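Local coordinates for penicillin binding protein 2X (Streptococcus thermophilus, PDB 5U47) that probably cross-links the glycan strands of septal peptidoglycan as a divisome transpeptidase, and binds penicillin, at residues G430-P435 and E455-P460; Q641-T646 and K660-T665; T650-M655 and T685-A690; T675-K680 and K700-L705. The protein carries 1 engineered substitution. All blocks are in the same frame, centred on the assembly; numbering follows the deposited sequence. Where two conformers were deposited one is given.

Contact 1: residues G430-P435 and E455-P460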
loop_
_atom_site.group_PDB
_atom_site.type_symbol
_atom_site.label_atom_id
_atom_site.label_comp_id
_atom_site.label_asym_id
_atom_site.label_seq_id
_atom_site.Cartn_x
_atom_site.Cartn_y
_atom_site.Cartn_z
ATOM N N GLY A 430 -17.695 14.007 -3.913
ATOM C CA GLY A 430 -16.876 15.098 -3.415
ATOM C C GLY A 430 -16.137 14.829 -2.117
ATOM O O GLY A 430 -15.285 15.618 -1.740
ATOM N N ILE A 431 -16.436 13.696 -1.472
ATOM C CA ILE A 431 -15.905 13.329 -0.141
ATOM C C ILE A 431 -14.667 12.458 -0.277
ATOM O O ILE A 431 -14.754 11.297 -0.664
ATOM C CB ILE A 431 -16.994 12.581 0.674
ATOM C CG1 ILE A 431 -18.264 13.443 0.754
ATOM C CG2 ILE A 431 -16.496 12.201 2.071
ATOM C CD1 ILE A 431 -19.483 12.686 1.219
ATOM N N MET A 432 -13.523 13.016 0.090
ATOM C CA MET A 432 -12.253 12.342 -0.053
ATOM C C MET A 432 -12.072 11.309 1.053
ATOM O O MET A 432 -12.414 11.562 2.232
ATOM C CB MET A 432 -11.125 13.372 -0.037
ATOM C CG MET A 432 -9.828 12.865 -0.618
ATOM S SD MET A 432 -8.701 14.227 -1.057
ATOM C CE MET A 432 -8.251 14.655 0.598
ATOM N N LEU A 433 -11.522 10.159 0.658
ATOM C CA LEU A 433 -11.279 9.026 1.532
ATOM C C LEU A 433 -9.807 8.693 1.584
ATOM O O LEU A 433 -9.062 8.927 0.620
ATOM C CB LEU A 433 -12.018 7.785 1.003
ATOM C CG LEU A 433 -13.528 7.893 0.780
ATOM C CD1 LEU A 433 -14.111 6.610 0.196
ATOM C CD2 LEU A 433 -14.233 8.229 2.074
ATOM N N GLU A 434 -9.386 8.155 2.724
ATOM C CA GLU A 434 -8.009 7.692 2.892
ATOM C C GLU A 434 -7.897 6.306 2.228
ATOM O O GLU A 434 -8.684 5.408 2.543
ATOM C CB GLU A 434 -7.691 7.580 4.377
ATOM C CG GLU A 434 -6.289 7.104 4.722
ATOM C CD GLU A 434 -5.197 8.148 4.524
ATOM O OE1 GLU A 434 -5.393 9.187 3.845
ATOM O OE2 GLU A 434 -4.107 7.901 5.062
ATOM N N PRO A 435 -6.932 6.119 1.309
ATOM C CA PRO A 435 -6.744 4.794 0.757
ATOM C C PRO A 435 -6.346 3.836 1.889
ATOM O O PRO A 435 -5.612 4.251 2.791
ATOM C CB PRO A 435 -5.598 4.986 -0.249
ATOM C CG PRO A 435 -5.679 6.424 -0.616
ATOM C CD PRO A 435 -6.027 7.095 0.674
ATOM N N GLU A 455 -12.453 5.876 5.998
ATOM C CA GLU A 455 -11.970 7.069 6.682
ATOM C C GLU A 455 -12.162 8.310 5.804
ATOM O O GLU A 455 -11.461 8.489 4.803
ATOM C CB GLU A 455 -10.494 6.891 7.051
ATOM C CG GLU A 455 -9.923 8.049 7.868
ATOM C CD GLU A 455 -8.427 7.944 8.178
ATOM O OE1 GLU A 455 -7.755 6.958 7.784
ATOM O OE2 GLU A 455 -7.909 8.880 8.846
ATOM N N VAL A 456 -13.097 9.178 6.196
ATOM C CA VAL A 456 -13.369 10.428 5.481
ATOM C C VAL A 456 -12.327 11.439 5.933
ATOM O O VAL A 456 -12.142 11.636 7.127
ATOM C CB VAL A 456 -14.792 10.927 5.777
ATOM C CG1 VAL A 456 -15.028 12.313 5.218
ATOM C CG2 VAL A 456 -15.834 9.916 5.268
ATOM N N ILE A 457 -11.652 12.077 4.988
ATOM C CA ILE A 457 -10.553 12.987 5.334
ATOM C C ILE A 457 -10.654 14.394 4.768
ATOM O O ILE A 457 -9.737 15.190 4.981
ATOM C CB ILE A 457 -9.190 12.382 4.934
ATOM C CG1 ILE A 457 -9.164 12.079 3.446
ATOM C CG2 ILE A 457 -8.934 11.115 5.732
ATOM C CD1 ILE A 457 -7.798 11.697 2.941
ATOM N N GLY A 458 -11.746 14.683 4.046
ATOM C CA GLY A 458 -11.963 16.006 3.491
ATOM C C GLY A 458 -13.049 16.054 2.443
ATOM O O GLY A 458 -13.684 15.039 2.111
ATOM N N LYS A 459 -13.277 17.254 1.930
ATOM C CA LYS A 459 -14.283 17.470 0.905
ATOM C C LYS A 459 -13.823 18.616 0.004
ATOM O O LYS A 459 -14.188 19.777 0.221
ATOM C CB LYS A 459 -15.652 17.745 1.532
ATOM C CG LYS A 459 -16.717 17.833 0.457
ATOM C CD LYS A 459 -18.126 17.724 0.968
ATOM C CE LYS A 459 -19.084 17.715 -0.211
ATOM N NZ LYS A 459 -20.463 17.988 0.256
ATOM N N PRO A 460 -12.996 18.295 -0.996
ATOM C CA PRO A 460 -12.468 19.338 -1.862
ATOM C C PRO A 460 -13.500 20.020 -2.773
ATOM O O PRO A 460 -13.354 21.204 -3.043
ATOM C CB PRO A 460 -11.401 18.625 -2.699
ATOM C CG PRO A 460 -11.406 17.212 -2.319
ATOM C CD PRO A 460 -12.342 16.988 -1.192
HETATM O O HOH W 1 -11.237 4.984 3.565
#
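With CG1 of Ile457 wedged between its own backbone N and carbonyl carbon (chi1 58°), the side chain of Ile457 reaches back over Met432 and Glu434. CG of Met432 stands anti to the backbone N, and a bend at chi3 (73°) brings CE to Ile457. CE of Met432 lies 3.8 Å from CD1 of Ile457. The same CD1 meets OE1 of Glu434, and these two side chains cross at about a right angle. Leu433 and Val456 form an antiparallel non-hydrogen-bonded pair. Ile431 adds a tight touch, its CG2 only 3.5 Å from CG1 of Val456.

The backbones are joined at three places. Ile457 N gives Met432 O an almost straight bond of 2.9 Å. Met432 N donates to Gly458 O, also at 2.9 Å. Glu434 N binds Glu455 O at 3.0 Å. Beyond it a water bridges the ends, donating to Glu434 O and accepting from Glu455 N.

Glu434 and Glu455 lie side by side and point the same way, with carboxylate planes 58° apart. Their like charges are probably eased by Arg610, which makes a salt bridge with Glu455 and a long, weak ion pair with Glu434. At the other end Pro460 CD sits 3.3 Å from Gly430 O. Helix 416-427 packs on Met432, Ile457 and Pro460. The arrangement is a short, irregular two-stranded antiparallel ribbon in the transpeptidase domain, and the PASTA region docks on it through Arg610 and Asp654.

Contact 2: residues Q641-T646 and K660-T665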
loop_
_atom_site.group_PDB
_atom_site.type_symbol
_atom_site.label_atom_id
_atom_site.label_comp_id
_atom_site.label_asym_id
_atom_site.label_seq_id
_atom_site.Cartn_x
_atom_site.Cartn_y
_atom_site.Cartn_z
ATOM N N GLN A 641 -11.867 8.299 15.425
ATOM C CA GLN A 641 -11.229 9.485 14.902
ATOM C C GLN A 641 -10.650 10.288 16.056
ATOM O O GLN A 641 -11.360 10.613 16.999
ATOM C CB GLN A 641 -12.268 10.317 14.173
ATOM C CG GLN A 641 -11.740 11.530 13.427
ATOM C CD GLN A 641 -12.896 12.377 12.931
ATOM O OE1 GLN A 641 -13.484 13.143 13.699
ATOM N NE2 GLN A 641 -13.256 12.211 11.654
ATOM N N ILE A 642 -9.370 10.627 15.970
ATOM C CA ILE A 642 -8.721 11.405 17.014
ATOM C C ILE A 642 -7.965 12.575 16.400
ATOM O O ILE A 642 -7.629 12.551 15.206
ATOM C CB ILE A 642 -7.760 10.542 17.871
ATOM C CG1 ILE A 642 -6.528 10.110 17.071
ATOM C CG2 ILE A 642 -8.512 9.351 18.474
ATOM C CD1 ILE A 642 -5.408 9.583 17.936
ATOM N N LEU A 643 -7.702 13.592 17.219
ATOM C CA LEU A 643 -6.953 14.766 16.775
ATOM C C LEU A 643 -5.537 14.744 17.331
ATOM O O LEU A 643 -5.343 14.444 18.505
ATOM C CB LEU A 643 -7.598 16.042 17.260
ATOM C CG LEU A 643 -9.032 16.354 16.876
ATOM C CD1 LEU A 643 -9.420 17.676 17.528
ATOM C CD2 LEU A 643 -9.189 16.405 15.362
ATOM N N ILE A 644 -4.571 15.064 16.480
ATOM C CA ILE A 644 -3.164 15.201 16.854
ATOM C C ILE A 644 -2.828 16.638 16.480
ATOM O O ILE A 644 -2.762 16.977 15.289
ATOM C CB ILE A 644 -2.252 14.223 16.088
ATOM C CG1 ILE A 644 -2.584 12.772 16.436
ATOM C CG2 ILE A 644 -0.778 14.479 16.398
ATOM C CD1 ILE A 644 -1.864 11.770 15.547
ATOM N N MET A 645 -2.660 17.500 17.481
ATOM C CA MET A 645 -2.307 18.896 17.202
ATOM C C MET A 645 -0.801 19.041 17.229
ATOM O O MET A 645 -0.177 18.759 18.240
ATOM C CB MET A 645 -2.921 19.857 18.206
ATOM C CG MET A 645 -2.818 21.331 17.788
ATOM S SD MET A 645 -3.498 22.419 19.052
ATOM C CE MET A 645 -2.177 22.403 20.256
ATOM N N THR A 646 -0.225 19.495 16.122
ATOM C CA THR A 646 1.220 19.664 16.052
ATOM C C THR A 646 1.590 20.996 16.673
ATOM O O THR A 646 0.715 21.798 17.012
ATOM C CB THR A 646 1.743 19.656 14.610
ATOM O OG1 THR A 646 1.327 20.855 13.942
ATOM C CG2 THR A 646 1.241 18.431 13.868
ATOM N N LYS A 660 -18.448 15.488 16.351
ATOM C CA LYS A 660 -18.734 16.654 17.190
ATOM C C LYS A 660 -17.728 16.734 18.349
ATOM O O LYS A 660 -17.245 17.807 18.689
ATOM C CB LYS A 660 -20.167 16.613 17.730
ATOM C CG LYS A 660 -20.526 17.876 18.500
ATOM C CD LYS A 660 -21.975 17.897 18.954
ATOM C CE LYS A 660 -22.278 19.207 19.678
ATOM N NZ LYS A 660 -23.732 19.396 19.924
ATOM N N LYS A 661 -17.397 15.586 18.931
ATOM C CA LYS A 661 -16.394 15.534 20.015
ATOM C C LYS A 661 -15.095 16.197 19.573
ATOM O O LYS A 661 -14.496 16.974 20.316
ATOM C CB LYS A 661 -16.117 14.074 20.416
ATOM C CG LYS A 661 -15.082 13.867 21.526
ATOM C CD LYS A 661 -14.875 12.366 21.761
ATOM C CE LYS A 661 -13.890 12.066 22.885
ATOM N NZ LYS A 661 -12.513 12.534 22.603
ATOM N N ASN A 662 -14.663 15.897 18.359
ATOM C CA ASN A 662 -13.437 16.496 17.834
ATOM C C ASN A 662 -13.565 17.991 17.505
ATOM O O ASN A 662 -12.644 18.755 17.766
ATOM C CB ASN A 662 -12.874 15.651 16.708
ATOM C CG ASN A 662 -12.297 14.345 17.226
ATOM O OD1 ASN A 662 -11.884 14.276 18.392
ATOM N ND2 ASN A 662 -12.259 13.303 16.377
ATOM N N VAL A 663 -14.716 18.411 16.994
ATOM C CA VAL A 663 -14.956 19.824 16.776
ATOM C C VAL A 663 -14.865 20.547 18.125
ATOM O O VAL A 663 -14.241 21.594 18.214
ATOM C CB VAL A 663 -16.329 20.103 16.126
ATOM C CG1 VAL A 663 -16.563 21.597 16.013
ATOM C CG2 VAL A 663 -16.407 19.477 14.738
ATOM N N GLU A 664 -15.482 19.971 19.167
ATOM C CA GLU A 664 -15.458 20.569 20.526
ATOM C C GLU A 664 -14.044 20.646 21.111
ATOM O O GLU A 664 -13.681 21.638 21.739
ATOM C CB GLU A 664 -16.343 19.779 21.503
ATOM C CG GLU A 664 -17.842 19.861 21.233
ATOM C CD GLU A 664 -18.684 19.150 22.292
ATOM O OE1 GLU A 664 -19.631 18.417 21.922
ATOM O OE2 GLU A 664 -18.394 19.310 23.503
ATOM N N THR A 665 -13.260 19.592 20.922
ATOM C CA THR A 665 -11.903 19.549 21.446
ATOM C C THR A 665 -11.066 20.636 20.767
ATOM O O THR A 665 -10.390 21.417 21.428
ATOM C CB THR A 665 -11.260 18.173 21.229
ATOM O OG1 THR A 665 -12.051 17.179 21.895
ATOM C CG2 THR A 665 -9.847 18.139 21.773
HETATM O O HOH W 2 -10.956 12.255 19.937
#
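Asn662 of helix 660-665 turns its amide onto Gln641 of strand 641-646, joining the first PASTA domain to the helix of the second. ND2 of Asn662 spends both of its protons on Gln641. One goes to the backbone O of Gln641 at 2.9 Å and arrives from well above the carbonyl plane. The other goes to OE1 of Gln641, also at 2.9 Å, in the carbonyl plane and on a lone pair. Both acceptors lie in the amide plane of Asn662, so the pair of bonds fixes the rotation of that amide. The two side-chain amides are inclined 31° to each other.

Leu643 packs against the same asparagine, and the two side chains slide past each other in opposite directions. CG of Leu643 is 3.8 Å from OD1 of Asn662. CD1 of Leu643 lies 3.4 Å from the helix carbonyl O of Asn662.

The second shell holds these groups in place. OE1 of Gln641 also accepts from Thr659 N, and NE2 of Gln641 donates to Gly657 O. Thr659 OG1 takes the N-H of Asn662 at the start of the helix. A water accepts from Lys661 NZ and lies close to OD1 of Asn662. Further along the helix, Thr665 OG1 donates to Lys661 O at 2.9 Å. That carbonyl also receives Thr665 N, the two donors coming from opposite faces of its plane.

Contact 3: residues T650-M655 and T685-A690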
loop_
_atom_site.group_PDB
_atom_site.type_symbol
_atom_site.label_atom_id
_atom_site.label_comp_id
_atom_site.label_asym_id
_atom_site.label_seq_id
_atom_site.Cartn_x
_atom_site.Cartn_y
_atom_site.Cartn_z
ATOM N N THR A 650 -1.832 27.053 12.517
ATOM C CA THR A 650 -2.342 28.424 12.396
ATOM C C THR A 650 -3.524 28.652 11.456
ATOM O O THR A 650 -4.087 29.747 11.461
ATOM C CB THR A 650 -1.228 29.358 11.881
ATOM O OG1 THR A 650 -0.832 28.929 10.573
ATOM C CG2 THR A 650 -0.016 29.359 12.827
ATOM N N GLU A 651 -3.870 27.665 10.633
ATOM C CA GLU A 651 -4.983 27.778 9.672
ATOM C C GLU A 651 -6.124 26.798 9.965
ATOM O O GLU A 651 -5.883 25.666 10.391
ATOM C CB GLU A 651 -4.476 27.531 8.249
ATOM C CG GLU A 651 -3.532 28.600 7.712
ATOM C CD GLU A 651 -3.117 28.353 6.257
ATOM O OE1 GLU A 651 -3.247 27.211 5.764
ATOM O OE2 GLU A 651 -2.647 29.309 5.599
ATOM N N LEU A 652 -7.360 27.242 9.714
ATOM C CA LEU A 652 -8.544 26.428 9.930
ATOM C C LEU A 652 -8.527 25.223 8.994
ATOM O O LEU A 652 -8.321 25.381 7.787
ATOM C CB LEU A 652 -9.810 27.233 9.631
ATOM C CG LEU A 652 -11.152 26.570 9.956
ATOM C CD1 LEU A 652 -11.272 26.306 11.451
ATOM C CD2 LEU A 652 -12.273 27.485 9.495
ATOM N N PRO A 653 -8.709 24.015 9.535
ATOM C CA PRO A 653 -8.764 22.835 8.675
ATOM C C PRO A 653 -10.059 22.688 7.892
ATOM O O PRO A 653 -11.015 23.384 8.159
ATOM C CB PRO A 653 -8.733 21.666 9.675
ATOM C CG PRO A 653 -8.226 22.239 10.951
ATOM C CD PRO A 653 -8.613 23.672 10.964
ATOM N N ASP A 654 -10.051 21.755 6.939
ATOM C CA ASP A 654 -11.255 21.299 6.232
ATOM C C ASP A 654 -11.757 20.308 7.287
ATOM O O ASP A 654 -11.094 19.320 7.585
ATOM C CB ASP A 654 -10.886 20.631 4.904
ATOM C CG ASP A 654 -12.031 19.855 4.260
ATOM O OD1 ASP A 654 -13.130 19.742 4.846
ATOM O OD2 ASP A 654 -11.797 19.321 3.138
ATOM N N MET A 655 -12.901 20.622 7.891
ATOM C CA MET A 655 -13.410 19.843 8.998
ATOM C C MET A 655 -14.490 18.854 8.573
ATOM O O MET A 655 -15.142 18.237 9.430
ATOM C CB MET A 655 -13.936 20.807 10.083
ATOM C CG MET A 655 -12.870 21.742 10.652
ATOM S SD MET A 655 -13.555 23.087 11.651
ATOM C CE MET A 655 -14.241 22.168 13.004
ATOM N N THR A 685 -20.829 18.359 8.153
ATOM C CA THR A 685 -21.172 18.379 6.721
ATOM C C THR A 685 -20.948 19.761 6.099
ATOM O O THR A 685 -20.883 19.872 4.886
ATOM C CB THR A 685 -22.617 17.931 6.437
ATOM O OG1 THR A 685 -23.542 18.745 7.179
ATOM C CG2 THR A 685 -22.803 16.453 6.796
ATOM N N LYS A 686 -20.873 20.806 6.923
ATOM C CA LYS A 686 -20.623 22.163 6.423
ATOM C C LYS A 686 -19.980 23.003 7.522
ATOM O O LYS A 686 -20.207 22.766 8.712
ATOM C CB LYS A 686 -21.919 22.848 5.940
ATOM C CG LYS A 686 -22.671 22.124 4.825
ATOM C CD LYS A 686 -23.868 22.906 4.302
ATOM C CE LYS A 686 -23.443 24.176 3.574
ATOM N NZ LYS A 686 -24.608 24.883 2.967
ATOM N N GLN A 687 -19.164 23.974 7.112
ATOM C CA GLN A 687 -18.515 24.906 8.044
ATOM C C GLN A 687 -18.700 26.297 7.430
ATOM O O GLN A 687 -18.606 26.448 6.224
ATOM C CB GLN A 687 -17.042 24.544 8.266
ATOM C CG GLN A 687 -16.155 24.579 7.035
ATOM C CD GLN A 687 -14.811 23.946 7.322
ATOM O OE1 GLN A 687 -14.709 22.730 7.383
ATOM N NE2 GLN A 687 -13.777 24.759 7.485
ATOM N N SER A 688 -19.004 27.289 8.262
ATOM C CA SER A 688 -19.303 28.655 7.785
ATOM C C SER A 688 -18.048 29.464 7.476
ATOM O O SER A 688 -18.134 30.508 6.844
ATOM C CB SER A 688 -20.161 29.403 8.814
ATOM O OG SER A 688 -19.421 29.650 10.013
ATOM N N VAL A 689 -16.894 28.995 7.943
ATOM C CA VAL A 689 -15.617 29.648 7.641
ATOM C C VAL A 689 -14.784 28.656 6.822
ATOM O O VAL A 689 -14.614 27.510 7.232
ATOM C CB VAL A 689 -14.867 30.035 8.919
ATOM C CG1 VAL A 689 -13.539 30.703 8.567
ATOM C CG2 VAL A 689 -15.739 30.972 9.767
ATOM N N ALA A 690 -14.262 29.111 5.690
ATOM C CA ALA A 690 -13.511 28.244 4.777
ATOM C C ALA A 690 -12.186 27.751 5.347
ATOM O O ALA A 690 -11.527 28.451 6.126
ATOM C CB ALA A 690 -13.266 28.958 3.463
#
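Gln687 leaves the end of strand 685-687 in the second PASTA domain and lays its amide against the loop 650-655, which leads toward the domain's helix. Its CG stands between its backbone N and carbonyl carbon (chi1 61°). The chain then runs out extended and carries the amide to the loop backbone.

Both ends of the amide are used. OE1 of Gln687 accepts from Met655 N at 2.8 Å, in the carbonyl plane and on a lone pair. NE2 of Gln687 gives one proton to Pro653 O at 3.2 Å, in a nearly straight bond (174°). The other goes back to Val689 O in the same segment. Three bonds fix the rotation of the amide and tie the loop 650-655 to the chain just after the strand.

Leu652 faces Gln687 from the opposite direction. Its CD2 comes 3.7 Å from NE2 of Gln687. Against Val689 the leucine lies at about a right angle, with CD2 of Leu652 3.6 Å from CG1 of Val689. Met655 also crosses Gln687 at about a right angle, and its CB rests on OE1. Phe666 of helix 660-670 packs on both Leu652 and Met655, and Ile701 also touches Leu652. Asp654 turns away and takes Lys459 N of the transpeptidase domain with its OD2.

At the turn after the strand, CD2 of Leu652 also lies 3.3 Å from the carbonyl O of Val689.

Contact 4: residues T675-K680 and K700-L705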
loop_
_atom_site.group_PDB
_atom_site.type_symbol
_atom_site.label_atom_id
_atom_site.label_comp_id
_atom_site.label_asym_id
_atom_site.label_seq_id
_atom_site.Cartn_x
_atom_site.Cartn_y
_atom_site.Cartn_z
ATOM N N THR A 675 -21.127 27.283 16.956
ATOM C CA THR A 675 -22.577 27.207 16.945
ATOM C C THR A 675 -22.918 25.976 16.117
ATOM O O THR A 675 -22.436 25.856 14.985
ATOM C CB THR A 675 -23.177 28.470 16.294
ATOM O OG1 THR A 675 -22.869 29.599 17.111
ATOM C CG2 THR A 675 -24.683 28.357 16.154
ATOM N N TYR A 676 -23.698 25.047 16.666
ATOM C CA TYR A 676 -24.045 23.827 15.931
ATOM C C TYR A 676 -25.427 23.845 15.333
ATOM O O TYR A 676 -26.360 24.386 15.913
ATOM C CB TYR A 676 -23.940 22.577 16.833
ATOM C CG TYR A 676 -22.543 22.331 17.336
ATOM C CD1 TYR A 676 -21.596 21.676 16.539
ATOM C CD2 TYR A 676 -22.157 22.765 18.600
ATOM C CE1 TYR A 676 -20.305 21.462 16.996
ATOM C CE2 TYR A 676 -20.870 22.559 19.066
ATOM C CZ TYR A 676 -19.950 21.898 18.270
ATOM O OH TYR A 676 -18.672 21.709 18.737
ATOM N N LYS A 677 -25.531 23.260 14.144
ATOM C CA LYS A 677 -26.800 23.004 13.488
ATOM C C LYS A 677 -26.824 21.487 13.283
ATOM O O LYS A 677 -25.929 20.949 12.647
ATOM C CB LYS A 677 -26.892 23.656 12.110
ATOM C CG LYS A 677 -26.976 25.168 12.073
ATOM C CD LYS A 677 -26.982 25.665 10.631
ATOM C CE LYS A 677 -28.185 25.184 9.833
ATOM N NZ LYS A 677 -28.169 25.756 8.459
ATOM N N GLY A 678 -27.811 20.799 13.838
ATOM C CA GLY A 678 -27.926 19.347 13.655
ATOM C C GLY A 678 -27.749 18.571 14.938
ATOM O O GLY A 678 -27.315 19.122 15.952
ATOM N N GLY A 679 -28.087 17.279 14.875
ATOM C CA GLY A 679 -28.025 16.380 16.030
ATOM C C GLY A 679 -26.607 16.077 16.455
ATOM O O GLY A 679 -25.720 15.962 15.612
ATOM N N LYS A 680 -26.410 15.937 17.768
ATOM C CA LYS A 680 -25.089 15.680 18.373
ATOM C C LYS A 680 -24.352 14.432 17.857
ATOM O O LYS A 680 -23.120 14.392 17.847
ATOM C CB LYS A 680 -25.226 15.625 19.906
ATOM C CG LYS A 680 -23.961 15.198 20.649
ATOM C CD LYS A 680 -23.945 15.631 22.112
ATOM C CE LYS A 680 -23.707 17.129 22.264
ATOM N NZ LYS A 680 -23.593 17.530 23.689
ATOM N N LYS A 700 -15.573 32.704 15.675
ATOM C CA LYS A 700 -16.821 31.961 15.633
ATOM C C LYS A 700 -16.966 31.160 14.346
ATOM O O LYS A 700 -16.563 31.614 13.276
ATOM C CB LYS A 700 -18.005 32.935 15.669
ATOM C CG LYS A 700 -18.066 33.849 16.879
ATOM C CD LYS A 700 -19.273 34.781 16.795
ATOM C CE LYS A 700 -19.323 35.722 17.980
ATOM N NZ LYS A 700 -20.617 36.461 18.013
ATOM N N ILE A 701 -17.552 29.971 14.463
ATOM C CA ILE A 701 -17.855 29.170 13.306
ATOM C C ILE A 701 -19.207 28.507 13.522
ATOM O O ILE A 701 -19.536 28.081 14.636
ATOM C CB ILE A 701 -16.827 28.051 13.056
ATOM C CG1 ILE A 701 -15.386 28.574 13.042
ATOM C CG2 ILE A 701 -17.132 27.354 11.741
ATOM C CD1 ILE A 701 -14.344 27.467 12.992
ATOM N N THR A 702 -19.997 28.453 12.459
ATOM C CA THR A 702 -21.236 27.699 12.479
ATOM C C THR A 702 -20.918 26.375 11.787
ATOM O O THR A 702 -20.516 26.341 10.615
ATOM C CB THR A 702 -22.408 28.411 11.791
ATOM O OG1 THR A 702 -22.734 29.583 12.528
ATOM C CG2 THR A 702 -23.643 27.507 11.765
ATOM N N ILE A 703 -21.073 25.296 12.536
ATOM C CA ILE A 703 -20.828 23.951 12.036
ATOM C C ILE A 703 -22.151 23.210 11.890
ATOM O O ILE A 703 -22.922 23.106 12.855
ATOM C CB ILE A 703 -19.963 23.185 13.041
ATOM C CG1 ILE A 703 -18.533 23.740 13.045
ATOM C CG2 ILE A 703 -19.972 21.681 12.773
ATOM C CD1 ILE A 703 -17.749 23.468 11.782
ATOM N N THR A 704 -22.376 22.654 10.706
ATOM C CA THR A 704 -23.541 21.841 10.437
ATOM C C THR A 704 -23.127 20.384 10.607
ATOM O O THR A 704 -22.087 19.955 10.084
ATOM C CB THR A 704 -24.072 22.089 9.018
ATOM O OG1 THR A 704 -24.374 23.480 8.872
ATOM C CG2 THR A 704 -25.349 21.260 8.729
ATOM N N LEU A 705 -23.928 19.636 11.352
ATOM C CA LEU A 705 -23.691 18.214 11.585
ATOM C C LEU A 705 -24.751 17.386 10.844
ATOM O O LEU A 705 -25.918 17.755 10.804
ATOM C CB LEU A 705 -23.765 17.889 13.081
ATOM C CG LEU A 705 -22.786 18.607 13.995
ATOM C CD1 LEU A 705 -23.140 18.322 15.447
ATOM C CD2 LEU A 705 -21.360 18.200 13.677
HETATM O O HOH W 3 -26.207 24.165 7.108
#
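The Tyr676 ring meets two methyl groups of strand 700-705, and both come at it obliquely. CD1 of Tyr676 is 3.9 Å from CD1 of Leu705 and 4.1 Å from CG2 of Ile703. Tyr676 and Ile703 lie side by side and point the same way, as paired residues of parallel strands do. Leu705 crosses the tyrosine at a slant, and its CD1 also lies near Gly679 O, in a part of the loop that is poorly ordered. The ring has a further partner in Lys660, with which it makes a cation-pi contact.

On the other face of the sheet, Lys677 runs over Thr702 and Thr704. The chain bends at chi3 (63°), and CD of Lys677, not the amine, comes closest to OG1 of Thr704, at 3.8 Å. The amine reaches Thr704 through a water, which accepts from Lys677 NZ and bonds to Thr704 OG1 at 2.6 Å.

Four backbone bonds make the parallel ladder. Thr675 N binds Ile701 O, and Ile703 N binds Thr675 O. Lys677 N then takes Ile703 O, and Leu705 N closes on Lys677 O at 2.7 Å. Past that bond the chain leaves the strand at Gly678, whose backbone angles suit glycine.

Strand 700-706 is the middle one of three, parallel to 673-677 on one edge and antiparallel to 683-687 on the other. Helix 660-670 packs on the face that carries Tyr676, through Val663 and Glu664, and its Lys660 touches Leu705. Ile703 reaches Met655 and Val684 on this same inner face.

In the fold
From the N terminus, contact 1 comes first and closes a loop within the transpeptidase domain before the others begin. Contact 2 closes the short link between strand 641-646 of the first PASTA domain and helix 660-670 of the second. Contact 3 closes a longer loop that holds this helix. It opens between the segments of contact 2, so the two cross. Contact 4 closes the return from 673-677 to 700-706 by way of strand 683-687. It crosses contact 3, and contact 2 closes before it opens. Contacts 3 and 4 share one three-stranded sheet, and Val663 and Tyr676 bring contacts 2 and 4 together. Contact 1 touches contact 3, which joins the transpeptidase domain to the second PASTA domain.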